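Local coordinates for protein Xcc_ctr_pt (Xanthomonas campestris pv. campestris, PDB 6NJW) that probably cleaves nucleic acid by a two-metal mechanism, this chain being the magnesium-binding, Toprim-containing C-terminal region of a Class 2 OLD family nuclease, at residues Asn43-Leu46 / Asp47-Gly50; Leu121-Tyr125 / Gly126-Asn130. All coordinates share one frame; numbering follows the deposited sequence.

Contact 1 (Asn43-Leu46 / Asp47-Gly50)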
ATOM      1  N   ASN A  43      -3.298  12.491   9.786  1.00 38.50           N
ATOM      2  CA  ASN A  43      -2.489  13.353  10.660  1.00 37.58           C
ATOM      3  C   ASN A  43      -1.220  12.649  11.130  1.00 41.96           C
ATOM      4  O   ASN A  43      -0.736  12.881  12.244  1.00 37.61           O
ATOM      5  CB  ASN A  43      -3.313  13.865  11.845  1.00 43.17           C
ATOM      6  CG  ASN A  43      -4.424  14.790  11.402  1.00 41.31           C
ATOM      7  OD1 ASN A  43      -4.229  15.612  10.511  1.00 45.15           O
ATOM      8  ND2 ASN A  43      -5.588  14.652  12.003  1.00 48.40           N
ATOM      9  N   ILE A  44      -0.683  11.784  10.274  1.00 37.16           N
ATOM     10  CA  ILE A  44       0.568  11.073  10.516  1.00 38.33           C
ATOM     11  C   ILE A  44       1.563  11.677   9.534  1.00 37.94           C
ATOM     12  O   ILE A  44       1.495  11.398   8.331  1.00 41.94           O
ATOM     13  CB  ILE A  44       0.382   9.556  10.348  1.00 38.88           C
ATOM     14  CG1 ILE A  44      -0.633   9.050  11.370  1.00 38.42           C
ATOM     15  CG2 ILE A  44       1.725   8.793  10.450  1.00 34.58           C
ATOM     16  CD1 ILE A  44      -0.968   7.577  11.248  1.00 39.91           C
ATOM     17  N   PRO A  45       2.448  12.563   9.976  1.00 41.86           N
ATOM     18  CA  PRO A  45       3.255  13.341   9.026  1.00 41.23           C
ATOM     19  C   PRO A  45       4.576  12.665   8.658  1.00 39.78           C
ATOM     20  O   PRO A  45       5.599  12.849   9.328  1.00 42.46           O
ATOM     21  CB  PRO A  45       3.483  14.646   9.788  1.00 42.69           C
ATOM     22  CG  PRO A  45       3.646  14.154  11.217  1.00 38.34           C
ATOM     23  CD  PRO A  45       2.665  12.995  11.366  1.00 37.97           C
ATOM     24  N   LEU A  46       4.568  11.899   7.563  1.00 39.01           N
ATOM     25  CA  LEU A  46       5.670  10.979   7.297  1.00 42.47           C
ATOM     26  C   LEU A  46       6.993  11.718   7.146  1.00 35.08           C
ATOM     27  O   LEU A  46       8.004  11.308   7.720  1.00 42.48           O
ATOM     28  CB  LEU A  46       5.358  10.151   6.050  1.00 39.16           C
ATOM     29  CG  LEU A  46       4.153   9.213   6.212  1.00 37.98           C
ATOM     30  CD1 LEU A  46       3.951   8.402   4.918  1.00 40.47           C
ATOM     31  CD2 LEU A  46       4.295   8.305   7.408  1.00 37.81           C
ATOM     32  N   ASP A  47       6.989  12.836   6.426  1.00 35.89           N
ATOM     33  CA  ASP A  47       8.232  13.563   6.183  1.00 45.61           C
ATOM     34  C   ASP A  47       8.777  14.158   7.469  1.00 41.11           C
ATOM     35  O   ASP A  47       9.979  14.070   7.741  1.00 40.67           O
ATOM     36  CB  ASP A  47       8.001  14.665   5.152  1.00 44.38           C
ATOM     37  CG  ASP A  47       7.566  14.118   3.811  1.00 57.84           C
ATOM     38  OD1 ASP A  47       8.021  13.008   3.456  1.00 60.66           O
ATOM     39  OD2 ASP A  47       6.771  14.790   3.118  1.00 66.88           O
ATOM     40  N   MET A  48       7.898  14.760   8.275  1.00 43.33           N
ATOM     41  CA  MET A  48       8.327  15.315   9.553  1.00 46.49           C
ATOM     42  C   MET A  48       8.850  14.225  10.474  1.00 39.58           C
ATOM     43  O   MET A  48       9.808  14.451  11.217  1.00 39.70           O
ATOM     44  CB  MET A  48       7.165  16.064  10.202  1.00 41.28           C
ATOM     45  CG  MET A  48       6.485  17.055   9.289  1.00 43.85           C
ATOM     46  SD  MET A  48       7.464  18.545   9.146  1.00 55.90           S
ATOM     47  CE  MET A  48       7.396  19.182  10.813  1.00 41.95           C
ATOM     48  N   LEU A  49       8.271  13.028  10.399  1.00 38.55           N
ATOM     49  CA  LEU A  49       8.712  11.895  11.205  1.00 34.86           C
ATOM     50  C   LEU A  49       9.944  11.190  10.650  1.00 39.42           C
ATOM     51  O   LEU A  49      10.396  10.216  11.256  1.00 42.99           O
ATOM     52  CB  LEU A  49       7.575  10.871  11.336  1.00 39.55           C
ATOM     53  CG  LEU A  49       6.384  11.257  12.235  1.00 45.86           C
ATOM     54  CD1 LEU A  49       5.152  10.366  11.984  1.00 38.60           C
ATOM     55  CD2 LEU A  49       6.788  11.219  13.679  1.00 39.11           C
ATOM     56  N   GLY A  50      10.479  11.616   9.512  1.00 39.99           N
ATOM     57  CA  GLY A  50      11.616  10.908   8.942  1.00 39.46           C
ATOM     58  C   GLY A  50      11.289   9.556   8.337  1.00 40.93           C
ATOM     59  O   GLY A  50      12.158   8.679   8.304  1.00 41.74           O
TER

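Contact 2 (Leu121-Tyr125 / Gly126-Asn130)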
ATOM      1  N   LEU A 121       0.815 -14.026  11.773  1.00 43.30           N
ATOM      2  CA  LEU A 121       2.148 -13.850  12.348  1.00 42.01           C
ATOM      3  C   LEU A 121       2.810 -12.590  11.810  1.00 43.14           C
ATOM      4  O   LEU A 121       3.426 -11.823  12.566  1.00 40.24           O
ATOM      5  CB  LEU A 121       3.022 -15.070  12.041  1.00 42.64           C
ATOM      6  CG  LEU A 121       4.499 -15.015  12.434  1.00 43.36           C
ATOM      7  CD1 LEU A 121       4.679 -14.723  13.926  1.00 40.24           C
ATOM      8  CD2 LEU A 121       5.201 -16.328  12.041  1.00 48.02           C
ATOM      9  N   ALA A 122       2.681 -12.352  10.504  1.00 38.17           N
ATOM     10  CA  ALA A 122       3.433 -11.274   9.879  1.00 40.74           C
ATOM     11  C   ALA A 122       2.958  -9.909  10.352  1.00 40.23           C
ATOM     12  O   ALA A 122       3.750  -8.960  10.380  1.00 37.94           O
ATOM     13  CB  ALA A 122       3.340 -11.385   8.363  1.00 37.38           C
ATOM     14  N   GLU A 123       1.689  -9.791  10.762  1.00 41.13           N
ATOM     15  CA  GLU A 123       1.207  -8.515  11.293  1.00 35.26           C
ATOM     16  C   GLU A 123       1.988  -8.076  12.516  1.00 35.80           C
ATOM     17  O   GLU A 123       2.094  -6.873  12.780  1.00 39.34           O
ATOM     18  CB  GLU A 123      -0.291  -8.592  11.633  1.00 37.71           C
ATOM     19  CG  GLU A 123      -1.148  -8.701  10.381  1.00 39.95           C
ATOM     20  CD  GLU A 123      -2.633  -8.417  10.617  1.00 44.15           C
ATOM     21  OE1 GLU A 123      -3.045  -8.222  11.773  1.00 43.55           O
ATOM     22  OE2 GLU A 123      -3.391  -8.390   9.631  1.00 44.75           O
ATOM     23  N   GLN A 124       2.521  -9.027  13.289  1.00 33.02           N
ATOM     24  CA  GLN A 124       3.306  -8.664  14.465  1.00 38.61           C
ATOM     25  C   GLN A 124       4.540  -7.850  14.093  1.00 37.35           C
ATOM     26  O   GLN A 124       5.001  -7.010  14.880  1.00 35.70           O
ATOM     27  CB  GLN A 124       3.722  -9.927  15.217  1.00 39.11           C
ATOM     28  CG  GLN A 124       2.592 -10.649  15.917  1.00 43.08           C
ATOM     29  CD  GLN A 124       3.133 -11.723  16.829  1.00 44.60           C
ATOM     30  OE1 GLN A 124       3.655 -11.433  17.907  1.00 49.31           O
ATOM     31  NE2 GLN A 124       3.063 -12.959  16.379  1.00 40.88           N
ATOM     32  N   TYR A 125       5.070  -8.056  12.893  1.00 37.02           N
ATOM     33  CA  TYR A 125       6.260  -7.349  12.450  1.00 35.59           C
ATOM     34  C   TYR A 125       5.921  -6.161  11.570  1.00 36.32           C
ATOM     35  O   TYR A 125       6.818  -5.601  10.930  1.00 38.26           O
ATOM     36  CB  TYR A 125       7.199  -8.322  11.718  1.00 39.21           C
ATOM     37  CG  TYR A 125       7.679  -9.405  12.654  1.00 40.23           C
ATOM     38  CD1 TYR A 125       8.674  -9.154  13.586  1.00 46.23           C
ATOM     39  CD2 TYR A 125       7.092 -10.670  12.648  1.00 46.34           C
ATOM     40  CE1 TYR A 125       9.099 -10.141  14.461  1.00 45.44           C
ATOM     41  CE2 TYR A 125       7.506 -11.656  13.521  1.00 45.02           C
ATOM     42  CZ  TYR A 125       8.512 -11.389  14.421  1.00 47.13           C
ATOM     43  OH  TYR A 125       8.912 -12.383  15.293  1.00 52.67           O
ATOM     44  N   GLY A 126       4.648  -5.768  11.518  1.00 34.00           N
ATOM     45  CA  GLY A 126       4.254  -4.645  10.681  1.00 34.16           C
ATOM     46  C   GLY A 126       4.084  -4.948   9.213  1.00 34.83           C
ATOM     47  O   GLY A 126       4.166  -4.035   8.388  1.00 33.62           O
ATOM     48  N   TYR A 127       3.821  -6.198   8.849  1.00 34.82           N
ATOM     49  CA  TYR A 127       3.641  -6.585   7.456  1.00 32.91           C
ATOM     50  C   TYR A 127       2.168  -6.900   7.241  1.00 36.83           C
ATOM     51  O   TYR A 127       1.640  -7.818   7.873  1.00 38.22           O
ATOM     52  CB  TYR A 127       4.508  -7.802   7.113  1.00 33.37           C
ATOM     53  CG  TYR A 127       6.007  -7.660   7.415  1.00 38.42           C
ATOM     54  CD1 TYR A 127       6.613  -6.407   7.515  1.00 34.78           C
ATOM     55  CD2 TYR A 127       6.807  -8.797   7.606  1.00 33.92           C
ATOM     56  CE1 TYR A 127       7.988  -6.288   7.784  1.00 35.69           C
ATOM     57  CE2 TYR A 127       8.170  -8.692   7.887  1.00 36.85           C
ATOM     58  CZ  TYR A 127       8.759  -7.444   7.964  1.00 41.68           C
ATOM     59  OH  TYR A 127      10.113  -7.350   8.227  1.00 39.89           O
ATOM     60  N   PHE A 128       1.507  -6.152   6.350  1.00 33.10           N
ATOM     61  CA  PHE A 128       0.050  -6.177   6.285  1.00 38.56           C
ATOM     62  C   PHE A 128      -0.399  -6.490   4.870  1.00 37.44           C
ATOM     63  O   PHE A 128       0.192  -6.002   3.897  1.00 37.75           O
ATOM     64  CB  PHE A 128      -0.563  -4.831   6.754  1.00 33.44           C
ATOM     65  CG  PHE A 128      -0.350  -4.562   8.214  1.00 36.39           C
ATOM     66  CD1 PHE A 128      -1.152  -5.166   9.169  1.00 36.58           C
ATOM     67  CD2 PHE A 128       0.679  -3.741   8.631  1.00 35.82           C
ATOM     68  CE1 PHE A 128      -0.935  -4.942  10.530  1.00 36.40           C
ATOM     69  CE2 PHE A 128       0.911  -3.512   9.978  1.00 34.80           C
ATOM     70  CZ  PHE A 128       0.110  -4.111  10.934  1.00 35.38           C
ATOM     71  N   VAL A 129      -1.442  -7.310   4.753  1.00 37.81           N
ATOM     72  CA  VAL A 129      -1.914  -7.757   3.448  1.00 37.20           C
ATOM     73  C   VAL A 129      -3.322  -7.220   3.209  1.00 42.15           C
ATOM     74  O   VAL A 129      -4.155  -7.168   4.120  1.00 42.35           O
ATOM     75  CB  VAL A 129      -1.868  -9.297   3.297  1.00 43.69           C
ATOM     76  CG1 VAL A 129      -0.510  -9.844   3.714  1.00 42.08           C
ATOM     77  CG2 VAL A 129      -2.939  -9.958   4.105  1.00 56.24           C
ATOM     78  N   ASN A 130      -3.567  -6.783   1.983  1.00 40.54           N
ATOM     79  CA  ASN A 130      -4.891  -6.387   1.541  1.00 45.46           C
ATOM     80  C   ASN A 130      -5.531  -7.549   0.790  1.00 52.24           C
ATOM     81  O   ASN A 130      -4.895  -8.171  -0.072  1.00 49.72           O
ATOM     82  CB  ASN A 130      -4.796  -5.163   0.634  1.00 42.79           C
ATOM     83  CG  ASN A 130      -6.139  -4.715   0.108  1.00 51.86           C
ATOM     84  OD1 ASN A 130      -7.149  -4.803   0.798  1.00 63.50           O
ATOM     85  ND2 ASN A 130      -6.153  -4.229  -1.132  1.00 62.67           N
TER
HETATM   86  O   HOH W   1      -2.331  -8.631   7.059  1.00 39.44           O
HETATM   87  O   HOH W   2       9.635  -5.610  10.955  1.00 44.96           O

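Contact 1 (Asn43-Leu46 / Asp47-Gly50)
A tight turn that feeds a sheet strand brings Leu49 and Met48 back onto Pro45, within the loop between helix 29-41 and strand 51-55. Asp47 to Gly50 make a type I beta turn, closed by Gly50 N on Asp47 O (3.1 Å). From within the turn, Leu49 N reaches back to Pro45 O, ahead of it, at 2.9 Å, and the approach is nearly head-on to the carbonyl, with a C=O...N angle of 168°. These two bonds double the backbone back and bring Met48 and Leu49 onto Pro45. Leu49 has CG beside its own backbone N (chi1 -72°), which swings the isobutyl group back over the proline: CG sits 3.4 Å from Pro45 O, and CD1 reaches Pro45 CD at 3.7 Å. The same methyl, CD1, also meets Ile44 CG2 at 4.1 Å, so one branch of the leucine touches two neighbours. Met48 takes another part of the proline ring, its CG lying 3.9 Å from Pro45 CB, with the two side chains roughly at right angles. Beyond CG the methionine bends at chi2 and chi3, and its thioether end leads off from Pro45. Leu46 is buried and turns its side chain from the turn onto Ile51 and Val53, while Ile44 packs on Leu214 and Arg218 of helix 208-226. Gly50, with positive phi, bonds through its backbone to Arg21 and Gly22, where strand 22-26 begins. This is the helix-to-strand connection of a beta-alpha-beta unit (strand 22-26, helix 29-41, strand 51-55) in the parallel sheet of the Toprim domain.

Contact 2 (Leu121-Tyr125 / Gly126-Asn130)
Glu123 runs its side chain past the ring of Phe128, five residues on. CB starts 3.9 Å from Phe128 CE1, and CG, held beside the backbone N by a chi1 of -69°, comes 3.7 Å from Phe128 CD1. The chain stays extended beyond that, crossing the phenylalanine at about a right angle, with the carboxylate plane turned 48° from the ring. OE1 lies 4.1 Å from Phe128 CE1. OE2 takes a hydrogen bond from water 1 at 2.8 Å, and that water accepts from Val129 N, tying the carboxylate to the strand backbone. From Ala122 to Tyr127 a Schellman motif ends helix 115-123: Tyr127 N donates to Ala122 O at 3.2 Å and Gly126 N to Glu123 O at 3.1 Å, with Gly126 at positive phi. Ala122 O also accepts from Tyr125 N, the two donors reaching it from opposite faces of the carbonyl plane. From within the turn, Tyr125 CB makes a CH-pi contact over the face of the Tyr127 ring, 4.1 Å from its centroid. Water 2 donates to Tyr125 O and makes a weak bond with Tyr127 OH, whose stronger partner is His77; Tyr125 OH bonds to Glu105.

In the fold
Both contacts lie where the chain passes from a helix towards an outermost strand of the parallel sheet, but at its two different edges: contact 1 leads into 51-55, contact 2 into 127-130. The contact centres are about 21 Å apart and they do not touch, yet each reaches helix 208-226, through Ile44 in one and Phe128 in the other. Contact 1 is the more peripheral, its centre about 16 Å from the chain centre against about 12 Å, and lies away from the annotated sites; its side-chain contacts are aliphatic. Contact 2 mixes aromatic rings, a carboxylate and bridging waters, and the Phe128 side chain comes within about 9 Å of the magnesium ion.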